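Local coordinates for protein alpha-1,6-mannanase (Bacteroides thetaiotaomicron, PDB 4V1S) that probably hydrolyses alpha-1,6-mannosidic linkages in mannan, as a gut-bacterial member of glycoside hydrolase family 76, at residues E52-I57 and I85-T90; Y314-I319 and E359-P364; N344-K349 and T378-M383. All coordinates share one frame; numbering follows the deposited sequence.

Contact 1. Residues E52-I57 and I85-T90; sequences ETLSVI and IFLLYT
L54 and L87 meet with matching first torsions: each sets CG anti to its own carbonyl carbon and beside its backbone N (chi1 -65° for L54, -70° for L87), which, with chi2 near 170° in both, brings a CD2 methyl of each leucine to the interface. There L54 CD2 touches L87 CD2 at 3.7 Å. The two side chains slide past each other in opposite directions and touch through one methyl each. L54 departs directly toward the opposing helix, whereas L87 leaves its backbone at a slant and reaches over with its branch. The second branch of L54 has a partner of its own, since CD1 lies 4.2 Å from T90 CG2, and one leucine thereby spans a full helical turn, from L87 to T90. T90 OG1 turns back to F86 O at 2.7 Å, leaving the CG2 methyl to face L54; the backbone N of T90 binds the same oxygen at 2.9 Å, from the other face of the carbonyl plane. Two donors thus grip F86 O, and the buried hydroxyl is satisfied within its own helix. One turn on from L54 the approach is looser, with I57 CD1 4.7 Å from L87 CD2. The CA atoms of L54 and L87 are 8.8 Å apart, and the whole interface, purely apolar, buries 141 Å². Helices 46-61 and 81-97 are consecutive and their segments run antiparallel, consistent with a helical hairpin of the (alpha/alpha)6 fold. Y69 from the intervening loop touches both I57 and L87, and W102 of helix 99-114 rests against L54. Helix 374-394 borders both partners: S377 and Y384 meet helix 46-61, while T378 and Y382 meet helix 81-97.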
loop_
_atom_site.group_PDB
_atom_site.type_symbol
_atom_site.label_atom_id
_atom_site.label_comp_id
_atom_site.label_asym_id
_atom_site.label_seq_id
_atom_site.Cartn_x
_atom_site.Cartn_y
_atom_site.Cartn_z
ATOM N N GLU A 52 -18.974 -3.277 7.814
ATOM C CA GLU A 52 -19.953 -2.492 7.091
ATOM C C GLU A 52 -19.461 -2.103 5.700
ATOM O O GLU A 52 -20.199 -2.203 4.705
ATOM C CB GLU A 52 -20.345 -1.275 7.912
ATOM C CG GLU A 52 -21.241 -1.618 9.092
ATOM C CD GLU A 52 -21.529 -0.428 10.009
ATOM O OE1 GLU A 52 -20.814 0.593 9.929
ATOM O OE2 GLU A 52 -22.474 -0.510 10.833
ATOM N N THR A 53 -18.232 -1.612 5.650
ATOM C CA THR A 53 -17.640 -1.154 4.420
ATOM C C THR A 53 -17.514 -2.316 3.420
ATOM O O THR A 53 -17.862 -2.184 2.258
ATOM C CB THR A 53 -16.287 -0.532 4.674
ATOM O OG1 THR A 53 -16.374 0.412 5.750
ATOM C CG2 THR A 53 -15.781 0.134 3.444
ATOM N N LEU A 54 -17.026 -3.437 3.907
ATOM C CA LEU A 54 -16.889 -4.640 3.065
ATOM C C LEU A 54 -18.214 -5.105 2.504
ATOM O O LEU A 54 -18.287 -5.610 1.368
ATOM C CB LEU A 54 -16.164 -5.768 3.820
ATOM C CG LEU A 54 -14.696 -5.504 4.208
ATOM C CD1 LEU A 54 -14.195 -6.584 5.188
ATOM C CD2 LEU A 54 -13.773 -5.444 2.993
ATOM N N SER A 55 -19.261 -4.964 3.301
ATOM C CA SER A 55 -20.583 -5.373 2.864
ATOM C C SER A 55 -21.028 -4.512 1.682
ATOM O O SER A 55 -21.593 -5.013 0.702
ATOM C CB SER A 55 -21.585 -5.272 4.015
ATOM O OG SER A 55 -22.859 -5.644 3.580
ATOM N N VAL A 56 -20.753 -3.216 1.760
ATOM C CA VAL A 56 -21.144 -2.323 0.659
ATOM C C VAL A 56 -20.306 -2.544 -0.584
ATOM O O VAL A 56 -20.826 -2.595 -1.694
ATOM C CB VAL A 56 -21.143 -0.857 1.085
ATOM C CG1 VAL A 56 -21.551 0.056 -0.060
ATOM C CG2 VAL A 56 -22.186 -0.663 2.202
ATOM N N ILE A 57 -19.010 -2.706 -0.398
ATOM C CA ILE A 57 -18.123 -3.084 -1.520
ATOM C C ILE A 57 -18.613 -4.348 -2.220
ATOM O O ILE A 57 -18.648 -4.403 -3.439
ATOM C CB ILE A 57 -16.676 -3.302 -1.048
ATOM C CG1 ILE A 57 -16.057 -1.995 -0.548
ATOM C CG2 ILE A 57 -15.792 -3.874 -2.145
ATOM C CD1 ILE A 57 -14.895 -2.217 0.399
ATOM N N ILE A 85 -5.661 -5.292 -3.866
ATOM C CA ILE A 85 -4.538 -5.296 -2.901
ATOM C C ILE A 85 -4.995 -4.749 -1.562
ATOM O O ILE A 85 -4.616 -5.256 -0.492
ATOM C CB ILE A 85 -3.327 -4.520 -3.469
ATOM C CG1 ILE A 85 -2.860 -5.168 -4.802
ATOM C CG2 ILE A 85 -2.190 -4.448 -2.472
ATOM C CD1 ILE A 85 -1.759 -4.387 -5.501
ATOM N N PHE A 86 -5.857 -3.720 -1.568
ATOM C CA PHE A 86 -6.389 -3.264 -0.298
ATOM C C PHE A 86 -7.277 -4.303 0.385
ATOM O O PHE A 86 -7.259 -4.386 1.591
ATOM C CB PHE A 86 -7.140 -1.961 -0.433
ATOM C CG PHE A 86 -6.257 -0.793 -0.794
ATOM C CD1 PHE A 86 -5.377 -0.264 0.128
ATOM C CD2 PHE A 86 -6.400 -0.121 -2.028
ATOM C CE1 PHE A 86 -4.596 0.842 -0.160
ATOM C CE2 PHE A 86 -5.603 0.994 -2.338
ATOM C CZ PHE A 86 -4.711 1.466 -1.397
ATOM N N LEU A 87 -8.005 -5.106 -0.386
ATOM C CA LEU A 87 -8.751 -6.179 0.222
ATOM C C LEU A 87 -7.783 -7.201 0.821
ATOM O O LEU A 87 -7.950 -7.628 1.941
ATOM C CB LEU A 87 -9.692 -6.848 -0.806
ATOM C CG LEU A 87 -10.875 -6.040 -1.272
ATOM C CD1 LEU A 87 -11.612 -6.775 -2.364
ATOM C CD2 LEU A 87 -11.799 -5.757 -0.094
ATOM N N LEU A 88 -6.729 -7.556 0.086
ATOM C CA LEU A 88 -5.714 -8.465 0.626
ATOM C C LEU A 88 -5.176 -7.941 1.971
ATOM O O LEU A 88 -5.053 -8.683 2.944
ATOM C CB LEU A 88 -4.572 -8.585 -0.383
ATOM C CG LEU A 88 -3.368 -9.430 -0.009
ATOM C CD1 LEU A 88 -3.780 -10.882 0.157
ATOM C CD2 LEU A 88 -2.260 -9.291 -1.055
ATOM N N TYR A 89 -4.813 -6.665 2.007
ATOM C CA TYR A 89 -4.310 -6.034 3.242
ATOM C C TYR A 89 -5.355 -6.108 4.384
ATOM O O TYR A 89 -5.024 -6.320 5.548
ATOM C CB TYR A 89 -3.999 -4.569 2.995
ATOM C CG TYR A 89 -2.835 -4.231 2.101
ATOM C CD1 TYR A 89 -1.943 -5.195 1.626
ATOM C CD2 TYR A 89 -2.616 -2.890 1.732
ATOM C CE1 TYR A 89 -0.897 -4.822 0.763
ATOM C CE2 TYR A 89 -1.555 -2.510 0.933
ATOM C CZ TYR A 89 -0.663 -3.475 0.455
ATOM O OH TYR A 89 0.432 -3.069 -0.324
ATOM N N THR A 90 -6.621 -5.928 4.022
ATOM C CA THR A 90 -7.702 -5.911 5.003
ATOM C C THR A 90 -7.889 -7.276 5.632
ATOM O O THR A 90 -7.911 -7.424 6.863
ATOM C CB THR A 90 -9.021 -5.454 4.370
ATOM O OG1 THR A 90 -8.819 -4.161 3.827
ATOM C CG2 THR A 90 -10.115 -5.425 5.382
#

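Contact 2. Residues Y314-I319 and E359-P364; sequences YFAFSI and EHWGTP
The Y314 ring receives E359 OE2 at its edge, near the ring plane, and F315 CE1 also lies at its edge; Y314 CE1 in turn sits over one face of the F315 ring, 3.7 Å above its plane and offset toward the rim. The Y314 hydroxyl donates to E359 OE2 at 2.6 Å, using the anti lone pair of that oxygen, and the phenol and carboxylate planes are turned 43° apart. E359 reaches the ring with an extended chain, CG anti to the backbone N (chi1 177°). R375 makes a cation-pi contact with the same tyrosine. At the backbone, one water accepts from Y314 N at 3.0 Å and donates to E359 O at 2.8 Å, a second tie between the same residues. The six-membered ring of W361 approaches obliquely: CE3 touches A316 CB at 3.9 Å and CH2 touches F317 CB at 3.7 Å. Were E359 replaced by an alanine, the Y314 hydroxyl would probably lose this carboxylate acceptor and the ring be freer to shift. The loop between helices 334-350 and 374-394 is thus fastened to the first turn of helix 313-330, consistent with the (alpha/alpha)6 barrel of six-hairpin glycosidases.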
loop_
_atom_site.group_PDB
_atom_site.type_symbol
_atom_site.label_atom_id
_atom_site.label_comp_id
_atom_site.label_asym_id
_atom_site.label_seq_id
_atom_site.Cartn_x
_atom_site.Cartn_y
_atom_site.Cartn_z
ATOM N N TYR A 314 -6.124 6.370 -1.589
ATOM C CA TYR A 314 -5.284 5.278 -1.997
ATOM C C TYR A 314 -3.793 5.629 -1.993
ATOM O O TYR A 314 -2.963 4.731 -2.189
ATOM C CB TYR A 314 -5.712 4.675 -3.343
ATOM C CG TYR A 314 -5.866 5.671 -4.455
ATOM C CD1 TYR A 314 -4.762 6.308 -5.015
ATOM C CD2 TYR A 314 -7.104 6.048 -4.888
ATOM C CE1 TYR A 314 -4.903 7.254 -6.011
ATOM C CE2 TYR A 314 -7.252 6.973 -5.914
ATOM C CZ TYR A 314 -6.141 7.569 -6.467
ATOM O OH TYR A 314 -6.259 8.516 -7.450
ATOM N N PHE A 315 -3.467 6.904 -1.738
ATOM C CA PHE A 315 -2.107 7.371 -1.443
ATOM C C PHE A 315 -1.935 7.693 0.043
ATOM O O PHE A 315 -0.979 7.250 0.692
ATOM C CB PHE A 315 -1.730 8.630 -2.234
ATOM C CG PHE A 315 -1.541 8.416 -3.706
ATOM C CD1 PHE A 315 -1.379 7.150 -4.276
ATOM C CD2 PHE A 315 -1.449 9.547 -4.548
ATOM C CE1 PHE A 315 -1.155 7.041 -5.639
ATOM C CE2 PHE A 315 -1.241 9.426 -5.918
ATOM C CZ PHE A 315 -1.131 8.163 -6.474
ATOM N N ALA A 316 -2.879 8.459 0.581
ATOM C CA ALA A 316 -2.698 9.077 1.918
ATOM C C ALA A 316 -2.730 8.080 3.068
ATOM O O ALA A 316 -2.175 8.351 4.102
ATOM C CB ALA A 316 -3.724 10.167 2.167
ATOM N N PHE A 317 -3.354 6.913 2.838
ATOM C CA PHE A 317 -3.399 5.829 3.832
ATOM C C PHE A 317 -1.994 5.470 4.275
ATOM O O PHE A 317 -1.788 4.983 5.428
ATOM C CB PHE A 317 -4.127 4.587 3.274
ATOM C CG PHE A 317 -3.229 3.758 2.426
ATOM C CD1 PHE A 317 -2.910 4.111 1.149
ATOM C CD2 PHE A 317 -2.476 2.768 3.049
ATOM C CE1 PHE A 317 -1.949 3.406 0.445
ATOM C CE2 PHE A 317 -1.535 2.037 2.348
ATOM C CZ PHE A 317 -1.260 2.387 1.047
ATOM N N SER A 318 -1.003 5.691 3.386
ATOM C CA SER A 318 0.397 5.331 3.724
ATOM C C SER A 318 0.967 6.177 4.862
ATOM O O SER A 318 1.847 5.720 5.595
ATOM C CB SER A 318 1.319 5.393 2.506
ATOM O OG SER A 318 1.433 6.696 2.000
ATOM N N ILE A 319 0.452 7.396 5.024
ATOM C CA ILE A 319 0.872 8.233 6.153
ATOM C C ILE A 319 0.312 7.634 7.447
ATOM O O ILE A 319 1.001 7.584 8.482
ATOM C CB ILE A 319 0.431 9.694 5.967
ATOM C CG1 ILE A 319 1.082 10.283 4.699
ATOM C CG2 ILE A 319 0.741 10.525 7.214
ATOM C CD1 ILE A 319 2.582 10.082 4.571
ATOM N N GLU A 359 -12.787 9.563 -3.756
ATOM C CA GLU A 359 -11.402 9.366 -4.149
ATOM C C GLU A 359 -10.406 10.084 -3.223
ATOM O O GLU A 359 -9.377 9.499 -2.836
ATOM C CB GLU A 359 -11.198 9.864 -5.566
ATOM C CG GLU A 359 -9.779 9.770 -6.069
ATOM C CD GLU A 359 -9.653 9.878 -7.576
ATOM O OE1 GLU A 359 -10.601 10.329 -8.265
ATOM O OE2 GLU A 359 -8.571 9.550 -8.097
ATOM N N HIS A 360 -10.746 11.315 -2.849
ATOM C CA HIS A 360 -9.822 12.206 -2.127
ATOM C C HIS A 360 -10.260 12.338 -0.658
ATOM O O HIS A 360 -11.459 12.293 -0.351
ATOM C CB HIS A 360 -9.792 13.552 -2.863
ATOM C CG HIS A 360 -8.653 14.458 -2.491
ATOM N ND1 HIS A 360 -7.485 14.551 -3.227
ATOM C CD2 HIS A 360 -8.538 15.365 -1.491
ATOM C CE1 HIS A 360 -6.702 15.461 -2.680
ATOM N NE2 HIS A 360 -7.324 15.965 -1.624
ATOM N N TRP A 361 -9.288 12.453 0.257
ATOM C CA TRP A 361 -9.584 12.489 1.686
ATOM C C TRP A 361 -9.550 13.879 2.321
ATOM O O TRP A 361 -9.679 14.016 3.533
ATOM C CB TRP A 361 -8.635 11.560 2.435
ATOM C CG TRP A 361 -8.939 10.084 2.325
ATOM C CD1 TRP A 361 -9.921 9.471 1.597
ATOM C CD2 TRP A 361 -8.203 9.044 2.961
ATOM N NE1 TRP A 361 -9.870 8.108 1.779
ATOM C CE2 TRP A 361 -8.806 7.816 2.602
ATOM C CE3 TRP A 361 -7.073 9.028 3.787
ATOM C CZ2 TRP A 361 -8.312 6.589 3.046
ATOM C CZ3 TRP A 361 -6.572 7.807 4.230
ATOM C CH2 TRP A 361 -7.213 6.587 3.862
ATOM N N GLY A 362 -9.442 14.911 1.496
ATOM C CA GLY A 362 -9.210 16.267 1.999
ATOM C C GLY A 362 -10.431 17.025 2.485
ATOM O O GLY A 362 -10.309 17.912 3.326
ATOM N N THR A 363 -11.613 16.705 1.943
ATOM C CA THR A 363 -12.798 17.541 2.165
ATOM C C THR A 363 -14.032 16.688 2.493
ATOM O O THR A 363 -14.256 15.653 1.863
ATOM C CB THR A 363 -13.066 18.441 0.949
ATOM O OG1 THR A 363 -13.341 17.646 -0.189
ATOM C CG2 THR A 363 -11.880 19.277 0.613
ATOM N N PRO A 364 -14.831 17.107 3.486
ATOM C CA PRO A 364 -16.025 16.325 3.798
ATOM C C PRO A 364 -16.940 16.135 2.600
ATOM O O PRO A 364 -17.066 17.014 1.728
ATOM C CB PRO A 364 -16.714 17.143 4.887
ATOM C CG PRO A 364 -15.623 17.911 5.531
ATOM C CD PRO A 364 -14.633 18.212 4.439
HETATM O O HOH W 1 -8.993 6.729 -2.389
#

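Contact 3. Residues N344-K349 and T378-M383; sequences NFIHNK and TVAAYM
I346 is the residue that spans this helix pair, pointing its two branches at different residues of the facing helix. Its CG2 methyl, anti to the backbone N, meets A380 CB at 4.2 Å. Its other branch extends as a nearly straight chain (chi2 166°), carrying CD1 along the partner helix to M383 CG, 4.4 Å away. A380 and M383 lie one turn apart, and the isoleucine therefore straddles both. A380 and M383 both set out toward I346, but M383 then folds away after CG, and its side chain also touches F317 and I320 of helix 313-330. The small A380 lets the backbones come close, with the CA atoms of I346 and A380 7.3 Å apart. With 95 Å² buried, this is a light and wholly apolar touch of van der Waals kind. On the side of helix 334-350 that faces helix 46-61, H347 stacks on W49 and its ND1 donates to N348 OD1 at 3.1 Å; the acceptor sits in the imidazole plane, while the donor is tilted 28° from the amide plane. N344 OD1 and ND2 are hydrogen-bonded to Y46 OH and E40 O, anchoring the helix to the N-terminal region. Helices 334-350 and 374-394 are consecutive and roughly antiparallel in these segments, consistent with helical-hairpin packing in the barrel. Y357 from a loop also packs on I346. On its other sides helix 374-394 meets helix 81-97 through T378 and Y382, helix 46-61 through T378 and A381, and helix 313-330 through V379.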
loop_
_atom_site.group_PDB
_atom_site.type_symbol
_atom_site.label_atom_id
_atom_site.label_comp_id
_atom_site.label_asym_id
_atom_site.label_seq_id
_atom_site.Cartn_x
_atom_site.Cartn_y
_atom_site.Cartn_z
ATOM N N ASN A 344 -11.184 8.422 12.067
ATOM C CA ASN A 344 -12.499 8.932 12.477
ATOM C C ASN A 344 -13.058 9.880 11.449
ATOM O O ASN A 344 -14.234 9.842 11.151
ATOM C CB ASN A 344 -12.410 9.601 13.860
ATOM C CG ASN A 344 -12.144 8.596 14.997
ATOM O OD1 ASN A 344 -12.269 7.390 14.841
ATOM N ND2 ASN A 344 -11.771 9.110 16.140
ATOM N N PHE A 345 -12.193 10.739 10.903
ATOM C CA PHE A 345 -12.598 11.660 9.858
ATOM C C PHE A 345 -13.106 10.931 8.616
ATOM O O PHE A 345 -14.104 11.309 8.030
ATOM C CB PHE A 345 -11.440 12.602 9.503
ATOM C CG PHE A 345 -11.771 13.588 8.412
ATOM C CD1 PHE A 345 -12.390 14.756 8.693
ATOM C CD2 PHE A 345 -11.419 13.307 7.084
ATOM C CE1 PHE A 345 -12.670 15.679 7.690
ATOM C CE2 PHE A 345 -11.716 14.197 6.067
ATOM C CZ PHE A 345 -12.335 15.398 6.386
ATOM N N ILE A 346 -12.402 9.896 8.188
ATOM C CA ILE A 346 -12.871 9.103 7.065
ATOM C C ILE A 346 -14.311 8.634 7.293
ATOM O O ILE A 346 -15.169 8.812 6.443
ATOM C CB ILE A 346 -11.932 7.898 6.813
ATOM C CG1 ILE A 346 -10.534 8.390 6.397
ATOM C CG2 ILE A 346 -12.509 7.006 5.711
ATOM C CD1 ILE A 346 -9.506 7.287 6.471
ATOM N N HIS A 347 -14.581 8.051 8.438
ATOM C CA HIS A 347 -15.940 7.532 8.731
ATOM C C HIS A 347 -16.983 8.635 8.892
ATOM O O HIS A 347 -18.098 8.558 8.370
ATOM C CB HIS A 347 -15.886 6.678 9.969
ATOM C CG HIS A 347 -17.155 5.949 10.248
ATOM N ND1 HIS A 347 -18.070 6.378 11.183
ATOM C CD2 HIS A 347 -17.689 4.849 9.672
ATOM C CE1 HIS A 347 -19.096 5.543 11.200
ATOM N NE2 HIS A 347 -18.882 4.602 10.302
ATOM N N ASN A 348 -16.625 9.628 9.685
ATOM C CA ASN A 348 -17.559 10.667 10.104
ATOM C C ASN A 348 -17.824 11.737 9.057
ATOM O O ASN A 348 -18.905 12.316 9.033
ATOM C CB ASN A 348 -17.082 11.256 11.440
ATOM C CG ASN A 348 -17.057 10.215 12.568
ATOM O OD1 ASN A 348 -17.685 9.132 12.496
ATOM N ND2 ASN A 348 -16.304 10.526 13.620
ATOM N N LYS A 349 -16.841 11.998 8.202
ATOM C CA LYS A 349 -16.929 13.086 7.224
ATOM C C LYS A 349 -16.849 12.674 5.750
ATOM O O LYS A 349 -17.415 13.359 4.879
ATOM C CB LYS A 349 -15.872 14.139 7.520
ATOM C CG LYS A 349 -16.075 14.845 8.837
ATOM C CD LYS A 349 -17.361 15.661 8.791
ATOM C CE LYS A 349 -17.675 16.393 10.091
ATOM N NZ LYS A 349 -18.880 17.251 9.887
ATOM N N THR A 378 -12.089 0.207 -0.634
ATOM C CA THR A 378 -11.262 -0.850 -0.066
ATOM C C THR A 378 -10.137 -0.257 0.833
ATOM O O THR A 378 -9.782 -0.867 1.851
ATOM C CB THR A 378 -10.674 -1.748 -1.146
ATOM O OG1 THR A 378 -9.899 -0.986 -2.070
ATOM C CG2 THR A 378 -11.777 -2.566 -1.862
ATOM N N VAL A 379 -9.573 0.906 0.464
ATOM C CA VAL A 379 -8.576 1.523 1.335
ATOM C C VAL A 379 -9.213 1.930 2.665
ATOM O O VAL A 379 -8.590 1.824 3.692
ATOM C CB VAL A 379 -7.837 2.657 0.659
ATOM C CG1 VAL A 379 -8.764 3.797 0.255
ATOM C CG2 VAL A 379 -6.707 3.153 1.522
ATOM N N ALA A 380 -10.467 2.395 2.638
ATOM C CA ALA A 380 -11.165 2.723 3.884
ATOM C C ALA A 380 -11.359 1.485 4.761
ATOM O O ALA A 380 -11.094 1.522 5.940
ATOM C CB ALA A 380 -12.486 3.400 3.600
ATOM N N ALA A 381 -11.788 0.376 4.163
ATOM C CA ALA A 381 -11.932 -0.857 4.898
ATOM C C ALA A 381 -10.625 -1.262 5.559
ATOM O O ALA A 381 -10.606 -1.681 6.720
ATOM C CB ALA A 381 -12.439 -1.965 3.985
ATOM N N TYR A 382 -9.516 -1.123 4.814
ATOM C CA TYR A 382 -8.202 -1.459 5.337
ATOM C C TYR A 382 -7.847 -0.601 6.562
ATOM O O TYR A 382 -7.457 -1.128 7.613
ATOM C CB TYR A 382 -7.167 -1.336 4.229
ATOM C CG TYR A 382 -5.728 -1.412 4.667
ATOM C CD1 TYR A 382 -5.289 -2.433 5.482
ATOM C CD2 TYR A 382 -4.790 -0.482 4.221
ATOM C CE1 TYR A 382 -3.943 -2.512 5.894
ATOM C CE2 TYR A 382 -3.469 -0.531 4.627
ATOM C CZ TYR A 382 -3.029 -1.553 5.455
ATOM O OH TYR A 382 -1.718 -1.568 5.848
ATOM N N MET A 383 -8.078 0.706 6.460
ATOM C CA MET A 383 -7.851 1.594 7.605
ATOM C C MET A 383 -8.693 1.214 8.813
ATOM O O MET A 383 -8.207 1.208 9.953
ATOM C CB MET A 383 -8.123 3.018 7.225
ATOM C CG MET A 383 -7.099 3.588 6.270
ATOM S SD MET A 383 -5.419 3.748 6.908
ATOM C CE MET A 383 -4.676 2.219 6.395
#

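Helix 374-394 joins the three contacts: it carries one segment of contact 3, and contacts 1 and 2 both pack against it. The centres of contacts 2 and 3 are about 9 Å apart, with W361 CH2 3.5 Å from I346 CD1, and F317 CB 3.4 Å from V379 CG2. Contact 1, about 11 Å from contact 3 between centres, reaches it through F86, Y89 and T90. Although the centres of contacts 1 and 2 are about 16 Å apart, the F86 and F317 rings meet edge to face. A bound glycerol, probably from the crystallisation liquor, lies about 6 Å from the Y314 side chain, which makes contact 2 a candidate neighbour of a pocket.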